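Local coordinates for protein aldehyde dehydrogenase (Bartonella henselae, PDB 3I44) that probably oxidises aldehydes to carboxylic acids, passing hydride to a nicotinamide cofactor, as other members of the aldehyde dehydrogenase family do, at residues Lys274-Ile279 against Pro306-Val311; Ile278-Ala283 against Ile435-Arg440; Val311-Tyr316 against Leu411-Thr416; Thr422-Thr427 against Ala448-Gly453. The protein carries 1 engineered substitution. One frame throughout, in Å; residues are numbered along the deposited sequence.

Contact 1. Residues Lys274-Ile279 against Pro306-Val311; sequences KGANII and PTRMLV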
# COMPACT_ATOMS: atom_id res chain seq x y z
N LYS A 274 -14.60 15.35 -0.05
CA LYS A 274 -15.84 16.08 0.20
C LYS A 274 -15.85 16.55 1.66
O LYS A 274 -16.71 16.19 2.46
CB LYS A 274 -17.08 15.28 -0.18
CG LYS A 274 -18.38 16.12 -0.19
CD LYS A 274 -18.63 16.84 -1.53
CE LYS A 274 -19.69 17.96 -1.41
NZ LYS A 274 -19.83 18.76 -2.65
N GLY A 275 -14.88 17.40 1.95
CA GLY A 275 -14.60 17.85 3.29
C GLY A 275 -15.77 18.45 4.01
O GLY A 275 -16.49 19.29 3.46
N ALA A 276 -15.97 18.00 5.24
CA ALA A 276 -16.89 18.65 6.15
C ALA A 276 -16.15 19.72 6.98
O ALA A 276 -15.00 19.51 7.39
CB ALA A 276 -17.51 17.64 7.03
N ASN A 277 -16.81 20.86 7.20
CA ASN A 277 -16.36 21.95 8.08
C ASN A 277 -17.42 22.14 9.16
O ASN A 277 -18.50 22.74 8.90
CB ASN A 277 -16.18 23.25 7.30
CG ASN A 277 -15.50 24.37 8.12
OD1 ASN A 277 -15.17 24.18 9.28
ND2 ASN A 277 -15.28 25.53 7.48
N ILE A 278 -17.13 21.60 10.35
CA ILE A 278 -18.03 21.63 11.47
C ILE A 278 -17.80 22.90 12.28
O ILE A 278 -16.74 23.08 12.91
CB ILE A 278 -17.87 20.42 12.39
CG1 ILE A 278 -18.14 19.13 11.62
CG2 ILE A 278 -18.79 20.56 13.60
CD1 ILE A 278 -17.71 17.81 12.40
N ILE A 279 -18.79 23.78 12.24
CA ILE A 279 -18.69 25.12 12.88
C ILE A 279 -19.71 25.20 14.02
O ILE A 279 -20.92 25.16 13.81
CB ILE A 279 -18.90 26.25 11.90
CG1 ILE A 279 -17.95 26.06 10.71
CG2 ILE A 279 -18.69 27.63 12.58
CD1 ILE A 279 -17.95 27.20 9.70
N PRO A 306 -13.18 22.65 1.95
CA PRO A 306 -14.27 22.43 2.90
C PRO A 306 -15.62 22.78 2.26
O PRO A 306 -16.15 23.90 2.40
CB PRO A 306 -13.91 23.37 4.05
CG PRO A 306 -13.25 24.52 3.38
CD PRO A 306 -12.44 23.89 2.26
N THR A 307 -16.20 21.81 1.58
CA THR A 307 -17.37 22.02 0.74
C THR A 307 -18.71 21.71 1.41
O THR A 307 -19.74 22.10 0.88
CB THR A 307 -17.21 21.25 -0.60
OG1 THR A 307 -16.94 19.86 -0.36
CG2 THR A 307 -16.03 21.82 -1.38
N ARG A 308 -18.71 21.04 2.55
CA ARG A 308 -19.93 20.80 3.33
C ARG A 308 -19.78 21.51 4.66
O ARG A 308 -19.00 21.08 5.53
CB ARG A 308 -20.18 19.31 3.57
CG ARG A 308 -20.46 18.52 2.29
CD ARG A 308 -20.66 17.05 2.64
NE ARG A 308 -19.44 16.45 3.19
CZ ARG A 308 -19.39 15.53 4.15
NH1 ARG A 308 -20.50 15.08 4.72
NH2 ARG A 308 -18.21 15.10 4.59
N MET A 309 -20.50 22.61 4.83
CA MET A 309 -20.42 23.37 6.06
C MET A 309 -21.56 22.94 6.96
O MET A 309 -22.74 23.17 6.64
CB MET A 309 -20.46 24.86 5.77
CG MET A 309 -20.19 25.75 7.01
SD MET A 309 -20.27 27.54 6.65
CE MET A 309 -18.69 27.90 5.93
N LEU A 310 -21.21 22.31 8.09
CA LEU A 310 -22.18 21.78 9.04
C LEU A 310 -22.19 22.73 10.23
O LEU A 310 -21.18 22.87 10.92
CB LEU A 310 -21.84 20.33 9.45
CG LEU A 310 -21.32 19.37 8.35
CD1 LEU A 310 -20.98 18.02 8.93
CD2 LEU A 310 -22.30 19.20 7.18
N VAL A 311 -23.30 23.43 10.42
CA VAL A 311 -23.39 24.54 11.38
C VAL A 311 -24.35 24.24 12.53
O VAL A 311 -25.49 23.78 12.33
CB VAL A 311 -23.81 25.84 10.69
CG1 VAL A 311 -23.74 27.03 11.68
CG2 VAL A 311 -22.91 26.11 9.47
O HOH W 1 -20.84 21.59 -1.81
O HOH W 2 -16.34 25.78 4.61

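Contact 2. Residues Ile278-Ala283 against Ile435-Arg440; sequences IIFADA and IQSQDR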
# COMPACT_ATOMS: atom_id res chain seq x y z
N ILE A 278 -17.13 21.60 10.35
CA ILE A 278 -18.03 21.63 11.47
C ILE A 278 -17.80 22.90 12.28
O ILE A 278 -16.74 23.08 12.91
CB ILE A 278 -17.87 20.42 12.39
CG1 ILE A 278 -18.14 19.13 11.62
CG2 ILE A 278 -18.79 20.56 13.60
CD1 ILE A 278 -17.71 17.81 12.40
N ILE A 279 -18.79 23.78 12.24
CA ILE A 279 -18.69 25.12 12.88
C ILE A 279 -19.71 25.20 14.02
O ILE A 279 -20.92 25.16 13.81
CB ILE A 279 -18.90 26.25 11.90
CG1 ILE A 279 -17.95 26.06 10.71
CG2 ILE A 279 -18.69 27.63 12.58
CD1 ILE A 279 -17.95 27.20 9.70
N PHE A 280 -19.18 25.25 15.23
CA PHE A 280 -19.99 25.38 16.42
C PHE A 280 -20.30 26.84 16.69
O PHE A 280 -19.61 27.73 16.21
CB PHE A 280 -19.28 24.76 17.63
CG PHE A 280 -19.29 23.27 17.62
CD1 PHE A 280 -20.37 22.57 18.16
CD2 PHE A 280 -18.23 22.55 17.05
CE1 PHE A 280 -20.38 21.20 18.16
CE2 PHE A 280 -18.25 21.17 17.03
CZ PHE A 280 -19.32 20.48 17.60
N ALA A 281 -21.37 27.07 17.47
CA ALA A 281 -21.78 28.42 17.90
C ALA A 281 -20.65 29.19 18.63
O ALA A 281 -20.62 30.42 18.64
CB ALA A 281 -23.07 28.36 18.77
N ASP A 282 -19.75 28.45 19.26
CA ASP A 282 -18.68 29.06 20.02
C ASP A 282 -17.39 29.19 19.22
O ASP A 282 -16.33 29.42 19.81
CB ASP A 282 -18.46 28.34 21.36
CG ASP A 282 -17.97 26.85 21.22
OD1 ASP A 282 -17.62 26.40 20.10
OD2 ASP A 282 -17.93 26.15 22.26
N ALA A 283 -17.47 29.09 17.89
CA ALA A 283 -16.31 29.30 17.03
C ALA A 283 -15.85 30.76 17.12
O ALA A 283 -16.64 31.64 17.45
CB ALA A 283 -16.60 28.89 15.57
N ILE A 435 -12.82 21.68 11.77
CA ILE A 435 -13.64 21.87 13.00
C ILE A 435 -13.35 23.25 13.54
O ILE A 435 -12.17 23.61 13.68
CB ILE A 435 -13.29 20.86 14.10
CG1 ILE A 435 -13.44 19.42 13.60
CG2 ILE A 435 -14.16 21.07 15.38
CD1 ILE A 435 -12.75 18.37 14.51
N GLN A 436 -14.41 24.03 13.79
CA GLN A 436 -14.28 25.33 14.41
C GLN A 436 -15.02 25.40 15.73
O GLN A 436 -16.27 25.31 15.76
CB GLN A 436 -14.77 26.43 13.47
CG GLN A 436 -14.52 26.17 12.00
CD GLN A 436 -13.05 25.98 11.62
OE1 GLN A 436 -12.15 26.68 12.10
NE2 GLN A 436 -12.83 25.07 10.67
N SER A 437 -14.26 25.51 16.82
CA SER A 437 -14.83 25.74 18.15
C SER A 437 -13.76 26.25 19.11
O SER A 437 -12.60 25.81 19.07
CB SER A 437 -15.43 24.46 18.73
OG SER A 437 -15.74 24.59 20.12
N GLN A 438 -14.14 27.19 19.97
CA GLN A 438 -13.20 27.70 20.97
C GLN A 438 -13.11 26.78 22.18
O GLN A 438 -12.26 27.03 23.04
CB GLN A 438 -13.52 29.16 21.35
CG GLN A 438 -13.08 30.07 20.24
CD GLN A 438 -13.45 31.50 20.47
OE1 GLN A 438 -12.58 32.32 20.72
NE2 GLN A 438 -14.73 31.82 20.33
N ASP A 439 -13.95 25.71 22.24
CA ASP A 439 -13.89 24.68 23.29
C ASP A 439 -12.90 23.56 22.90
O ASP A 439 -13.24 22.67 22.10
CB ASP A 439 -15.28 24.12 23.52
CG ASP A 439 -15.34 23.12 24.65
OD1 ASP A 439 -14.30 22.64 25.13
OD2 ASP A 439 -16.47 22.78 25.02
N ARG A 440 -11.68 23.62 23.48
CA ARG A 440 -10.57 22.72 23.10
C ARG A 440 -10.94 21.25 23.29
O ARG A 440 -10.67 20.41 22.39
CB ARG A 440 -9.34 23.03 23.91
CG ARG A 440 -8.08 22.35 23.40
CD ARG A 440 -6.91 22.91 24.14
NE ARG A 440 -5.66 22.37 23.65
CZ ARG A 440 -4.46 22.76 24.07
NH1 ARG A 440 -4.34 23.71 24.99
NH2 ARG A 440 -3.38 22.22 23.55

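Contact 3. Residues Val311-Tyr316 against Leu411-Thr416; sequences VEQAIY and LLPFNT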
# COMPACT_ATOMS: atom_id res chain seq x y z
N VAL A 311 -23.30 23.43 10.42
CA VAL A 311 -23.39 24.54 11.38
C VAL A 311 -24.35 24.24 12.53
O VAL A 311 -25.49 23.78 12.33
CB VAL A 311 -23.81 25.84 10.69
CG1 VAL A 311 -23.74 27.03 11.68
CG2 VAL A 311 -22.91 26.11 9.47
N GLU A 312 -23.88 24.49 13.75
CA GLU A 312 -24.73 24.31 14.92
C GLU A 312 -26.02 25.16 14.75
O GLU A 312 -25.99 26.27 14.23
CB GLU A 312 -23.96 24.65 16.19
CG GLU A 312 -24.67 24.31 17.49
CD GLU A 312 -23.72 24.32 18.71
OE1 GLU A 312 -24.02 23.62 19.68
OE2 GLU A 312 -22.65 24.98 18.70
N GLN A 313 -27.16 24.59 15.13
CA GLN A 313 -28.49 25.20 14.85
C GLN A 313 -28.54 26.67 15.25
O GLN A 313 -28.92 27.52 14.44
CB GLN A 313 -29.61 24.42 15.56
CG GLN A 313 -31.02 24.89 15.20
CD GLN A 313 -31.34 24.66 13.74
OE1 GLN A 313 -31.50 25.62 12.97
NE2 GLN A 313 -31.40 23.40 13.33
N ALA A 314 -28.10 26.96 16.48
CA ALA A 314 -28.06 28.34 17.00
C ALA A 314 -27.46 29.38 16.06
O ALA A 314 -27.88 30.50 16.10
CB ALA A 314 -27.33 28.38 18.35
N ILE A 315 -26.48 29.04 15.21
CA ILE A 315 -25.86 30.06 14.32
C ILE A 315 -26.08 29.79 12.83
O ILE A 315 -25.44 30.38 11.95
CB ILE A 315 -24.35 30.28 14.61
CG1 ILE A 315 -23.60 28.96 14.51
CG2 ILE A 315 -24.15 30.94 16.03
CD1 ILE A 315 -22.16 29.12 14.11
N TYR A 316 -27.04 28.91 12.54
CA TYR A 316 -27.36 28.52 11.16
C TYR A 316 -27.83 29.71 10.31
O TYR A 316 -27.35 29.93 9.20
CB TYR A 316 -28.41 27.40 11.20
CG TYR A 316 -28.78 26.83 9.86
CD1 TYR A 316 -27.80 26.48 8.93
CD2 TYR A 316 -30.12 26.60 9.52
CE1 TYR A 316 -28.14 25.93 7.70
CE2 TYR A 316 -30.48 26.05 8.29
CZ TYR A 316 -29.49 25.72 7.39
OH TYR A 316 -29.82 25.19 6.17
N LEU A 411 -24.52 24.24 2.78
CA LEU A 411 -24.76 24.42 4.23
C LEU A 411 -25.92 23.58 4.69
O LEU A 411 -26.94 23.45 3.98
CB LEU A 411 -25.13 25.88 4.59
CG LEU A 411 -24.05 26.91 4.82
CD1 LEU A 411 -23.19 26.96 3.58
CD2 LEU A 411 -24.67 28.30 5.13
N LEU A 412 -25.79 23.06 5.90
CA LEU A 412 -26.88 22.42 6.61
C LEU A 412 -26.61 22.50 8.12
O LEU A 412 -25.47 22.66 8.54
CB LEU A 412 -27.03 20.98 6.17
CG LEU A 412 -25.78 20.10 6.12
CD1 LEU A 412 -26.23 18.68 6.30
CD2 LEU A 412 -24.95 20.26 4.79
N PRO A 413 -27.66 22.43 8.94
CA PRO A 413 -27.50 22.53 10.39
C PRO A 413 -27.35 21.20 11.09
O PRO A 413 -27.67 20.14 10.53
CB PRO A 413 -28.82 23.17 10.83
CG PRO A 413 -29.82 22.56 9.91
CD PRO A 413 -29.09 22.39 8.56
N PHE A 414 -26.83 21.24 12.31
CA PHE A 414 -26.89 20.09 13.20
C PHE A 414 -27.30 20.56 14.59
O PHE A 414 -27.14 21.73 14.92
CB PHE A 414 -25.57 19.32 13.26
CG PHE A 414 -24.45 20.06 13.92
CD1 PHE A 414 -24.27 19.97 15.31
CD2 PHE A 414 -23.58 20.83 13.18
CE1 PHE A 414 -23.23 20.66 15.93
CE2 PHE A 414 -22.54 21.52 13.79
CZ PHE A 414 -22.35 21.42 15.16
N ASN A 415 -27.80 19.61 15.38
CA ASN A 415 -28.25 19.88 16.74
C ASN A 415 -27.39 19.28 17.83
O ASN A 415 -27.29 19.87 18.89
CB ASN A 415 -29.69 19.41 16.89
CG ASN A 415 -30.65 20.24 16.05
OD1 ASN A 415 -30.84 21.43 16.31
ND2 ASN A 415 -31.23 19.61 15.03
N THR A 416 -26.78 18.13 17.59
CA THR A 416 -25.91 17.52 18.59
C THR A 416 -24.53 17.19 18.02
O THR A 416 -24.32 17.11 16.79
CB THR A 416 -26.50 16.22 19.12
OG1 THR A 416 -26.58 15.29 18.04
CG2 THR A 416 -27.88 16.43 19.75

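Contact 4. Residues Thr422-Thr427 against Ala448-Gly453; sequences TLANDT and AQVRSG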
# COMPACT_ATOMS: atom_id res chain seq x y z
N THR A 422 -21.92 12.26 12.51
CA THR A 422 -22.60 11.37 11.58
C THR A 422 -22.63 11.98 10.19
O THR A 422 -22.26 11.34 9.23
CB THR A 422 -24.06 11.06 12.05
OG1 THR A 422 -24.02 10.39 13.32
CG2 THR A 422 -24.82 10.16 11.01
N LEU A 423 -23.08 13.22 10.10
CA LEU A 423 -23.07 13.95 8.83
C LEU A 423 -21.65 14.06 8.23
O LEU A 423 -21.46 13.81 7.06
CB LEU A 423 -23.66 15.35 9.01
CG LEU A 423 -25.18 15.40 9.26
CD1 LEU A 423 -25.62 16.70 9.92
CD2 LEU A 423 -25.90 15.15 7.91
N ALA A 424 -20.67 14.45 9.04
CA ALA A 424 -19.29 14.58 8.54
C ALA A 424 -18.78 13.25 7.97
O ALA A 424 -18.07 13.21 6.96
CB ALA A 424 -18.36 15.11 9.63
N ASN A 425 -19.15 12.14 8.62
CA ASN A 425 -18.70 10.82 8.19
C ASN A 425 -19.56 10.15 7.12
O ASN A 425 -19.20 9.07 6.66
CB ASN A 425 -18.54 9.83 9.36
CG ASN A 425 -17.38 10.16 10.24
OD1 ASN A 425 -16.46 10.88 9.82
ND2 ASN A 425 -17.42 9.67 11.48
N ASP A 426 -20.64 10.81 6.68
CA ASP A 426 -21.53 10.25 5.65
C ASP A 426 -20.99 10.52 4.24
O ASP A 426 -21.48 11.37 3.50
CB ASP A 426 -22.94 10.80 5.82
CG ASP A 426 -23.91 10.22 4.80
OD1 ASP A 426 -23.56 9.20 4.18
OD2 ASP A 426 -25.00 10.81 4.58
N THR A 427 -19.94 9.81 3.91
CA THR A 427 -19.22 10.01 2.67
C THR A 427 -18.26 8.85 2.53
O THR A 427 -17.89 8.24 3.54
CB THR A 427 -18.41 11.34 2.67
OG1 THR A 427 -17.73 11.48 1.40
CG2 THR A 427 -17.36 11.43 3.90
N ALA A 448 -11.30 13.32 17.03
CA ALA A 448 -11.08 11.90 17.21
C ALA A 448 -12.14 11.05 16.52
O ALA A 448 -11.86 9.92 16.19
CB ALA A 448 -11.02 11.53 18.73
N GLN A 449 -13.35 11.59 16.32
CA GLN A 449 -14.43 10.83 15.73
C GLN A 449 -14.57 10.96 14.20
O GLN A 449 -15.18 10.10 13.60
CB GLN A 449 -15.75 11.19 16.37
CG GLN A 449 -15.84 10.84 17.86
CD GLN A 449 -17.13 11.34 18.46
OE1 GLN A 449 -18.19 10.79 18.21
NE2 GLN A 449 -17.06 12.41 19.25
N VAL A 450 -14.04 12.01 13.58
CA VAL A 450 -14.23 12.20 12.14
C VAL A 450 -13.22 11.34 11.40
O VAL A 450 -12.06 11.18 11.84
CB VAL A 450 -14.11 13.68 11.64
CG1 VAL A 450 -15.25 14.53 12.19
CG2 VAL A 450 -12.75 14.28 11.98
N ARG A 451 -13.66 10.83 10.26
CA ARG A 451 -12.89 9.82 9.55
C ARG A 451 -12.21 10.43 8.36
O ARG A 451 -12.73 10.43 7.25
CB ARG A 451 -13.81 8.65 9.17
CG ARG A 451 -13.05 7.42 8.68
CD ARG A 451 -12.61 6.42 9.76
NE ARG A 451 -12.24 5.18 9.06
CZ ARG A 451 -11.06 4.91 8.50
NH1 ARG A 451 -10.04 5.77 8.60
NH2 ARG A 451 -10.88 3.75 7.83
N SER A 452 -11.00 10.94 8.59
CA SER A 452 -10.21 11.54 7.54
C SER A 452 -8.72 11.36 7.82
O SER A 452 -8.31 11.10 8.95
CB SER A 452 -10.56 13.03 7.37
OG SER A 452 -10.55 13.74 8.60
N GLY A 453 -7.91 11.49 6.79
CA GLY A 453 -6.46 11.48 6.94
C GLY A 453 -5.92 12.72 7.61
O GLY A 453 -4.85 12.66 8.21
O HOH W 3 -15.41 12.39 6.46

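Contact 1. Residues Lys274-Ile279 against Pro306-Val311
Leu310 sets CD1 against two neighbours of the adjoining strand, 4.0 Å from Ala276 CB and 4.1 Å from Ile278 CG1, in a parallel strand pair of the beta-alpha-beta unit whose crossover is helix 287-296. On the other face of the sheet, Ile279 CD1 lies 3.8 Å from Met309 CG and just as near SD. Both faces are covered, which suits apolar side chains: helix 287-296 packs on Ile279 and Met309, while helix 417-425 packs on Ala276, whose bare methyl takes little room. Between the faces the backbones are bonded in regular alternation, Asn277 N giving to Arg308 O and Ile279 N to Leu310 O.

Toward the polar end, Asn277 ND2 reaches Pro306 O through a water, and its OD1 accepts from Gln436 NE2. Gly275 O takes Arg308 N at 3.0 Å and, weakly, Thr307 N. A bend at chi3 (-65°) curls the Arg308 chain back, with Ala276 CB over one face of the guanidinium; NH1 goes on to Leu423 O. Side-on, Arg308 NE and NH2 both donate to Lys274 O, each at 2.8 Å, and the oxygen lies close to the guanidinium plane.

Contact 2. Residues Ile278-Ala283 against Ile435-Arg440
Phe280 turns an edge of its ring to the neighbouring strand: Gln436 O lies near the ring plane, 3.6 Å from Phe280 CD2, and Ile435 CG2 also approaches at the edge, while Ser437 CB comes in obliquely. Phe414 meets the same ring in a T-shaped stack. A second flat group, the side-chain amide of Gln438, holds Asp282 O almost exactly in its plane, with Gln438 NE2 2.9 Å from that oxygen. Gln438 N grips Asp282 O as well, and the two donors arrive from opposite faces of the carbonyl plane, so this turn oxygen is well satisfied. The third, the Asp282 carboxylate, receives Ser437 OG on the syn side of OD1 at 2.6 Å.

Serine suits this place because its hydroxyl works twice: with OG anti to the backbone N (chi1 168°) it gives to Asp282 and accepts from Asp439 N at 3.0 Å, closing an ST turn. Asp282 OD2 and Asp439 OD2 stand 4.6 Å apart; Lys442, in a salt bridge with Asp282, probably eases the repulsion. Ala283, closing a type I turn from Phe280, is small enough to bring CB within 3.7 Å of Gln436 CB.

Before the turn the backbones pair in parallel, through Gln436 N to Ile278 O at 2.7 Å and Phe280 N to Gln436 O at 3.0 Å. These are strand-to-helix loops at the C-terminal edge of a parallel alpha/beta sheet, following strands 276-279 and 432-436; Asp439 is the N-cap of helix 440-449, which packs over Ile278 and Ile435.

Contact 3. Residues Val311-Tyr316 against Leu411-Thr416
Tyr316 lies with one ring face over Pro413, and a second CH-pi contact, of Glu312 on Phe414, lies on the other face of the sheet, at the ends of two parallel strands. Pro413 CB sits above the centre of the tyrosine ring, 3.8 Å from its centroid and 12° off the normal, and Pro413 CD comes within 3.6 Å of Tyr316 CZ. The compact, rigid proline ring offers the aromatic face several C-H bonds, from CB to CD. It has no N-H to give, and the pairing with Val311 needs none: Val311 N donates to Leu412 O at 3.0 Å and Phe414 N to Val311 O at 2.9 Å, so the bonds pass on to the residues before and after Pro413. Tyrosine also suits its place by its hydroxyl, which bonds to Asp392.

Phe414 is folded back over the first strand because chi1 (69°) sets CG between its backbone N and carbonyl carbon. Glu312 CA then lies over one ring face, 3.8 Å from the centroid and toward the rim, and Phe414 CE2 is 3.3 Å from Glu312 N. The carboxylate of Glu312 reaches on to Ala281 N. Farther out, Gln313 N gives to Phe414 O, and Gln313 CB is 3.3 Å from Asn415 OD1.

The strands belong to the parallel part of an alpha/beta sheet, probably that of the catalytic domain as in other aldehyde dehydrogenases. Both lead into helices, 316-329 after the first and 417-425 after the second, where Thr416 is the N-cap. Helix 316-329 covers Val311 and Leu411, while Phe414 and Leu412 lean on Leu310 at the other face.

Contact 4. Residues Thr422-Thr427 against Ala448-Gly453
Asn425, near the C-terminal end of helix 417-425, bridges to residues Gln449-Arg451 at the C-terminal end of helix 440-449 and the loop that follows, joining two helices that come before and after strand 432-436 in the chain and lie on the same face of the sheet. Its primary amide, with oxygen and nitrogen side by side, meets Gln449 O and Arg451 N together. Asn425 OD1 accepts from Arg451 N at 2.8 Å, with the N-H pointing to it at 147°, and Asn425 ND2 gives to Gln449 O at 3.1 Å along a nearly straight line of 173°. That carbonyl oxygen lies in the amide plane. Asparagine suits the place since one short side chain supplies both a donor and an acceptor, and two bonds to a single backbone segment fix how the amide is turned. CG stands anti to the carbonyl carbon (chi1 -70°), which swings the amide out toward the loop.

Inside this polar bridge, Ala424 CB touches Val450 CG1 at 4.1 Å. Both side chains also rest on Ile278 of the sheet, so the small methyl and the branched valine close the apolar layer beneath the amide.

Arg451 bends away from Asn425, and its guanidinium forms salt bridges with Asp490 and Glu242 of the second subunit. Gly453 makes backbone bonds to that subunit as well. Such side-chain amide bridging between helix ends belongs here to an alpha/beta domain whose sheet edge is met by the partner chain, as in aldehyde dehydrogenase dimers.

Overall arrangement
From the N terminus, strand 276-279 begins two of the contacts. Contact 1 closes the short loop that carries helix 287-296 and brings in strand 308-312; contact 2 starts on the same strand but waits until strand 432-436, closing a far longer loop. Contact 3 falls entirely within that longer loop and adds strand 408-414. Contact 4 crosses contact 2, because residues 435-440 lie between its segments 422-427 and 448-453. Contacts 1, 2 and 3 thus set four parallel strands side by side in the order 408-414, 308-312, 276-279, 432-436. Contact 4 joins the helices over one face, where Ala424 meets both Ala276 and Ile278.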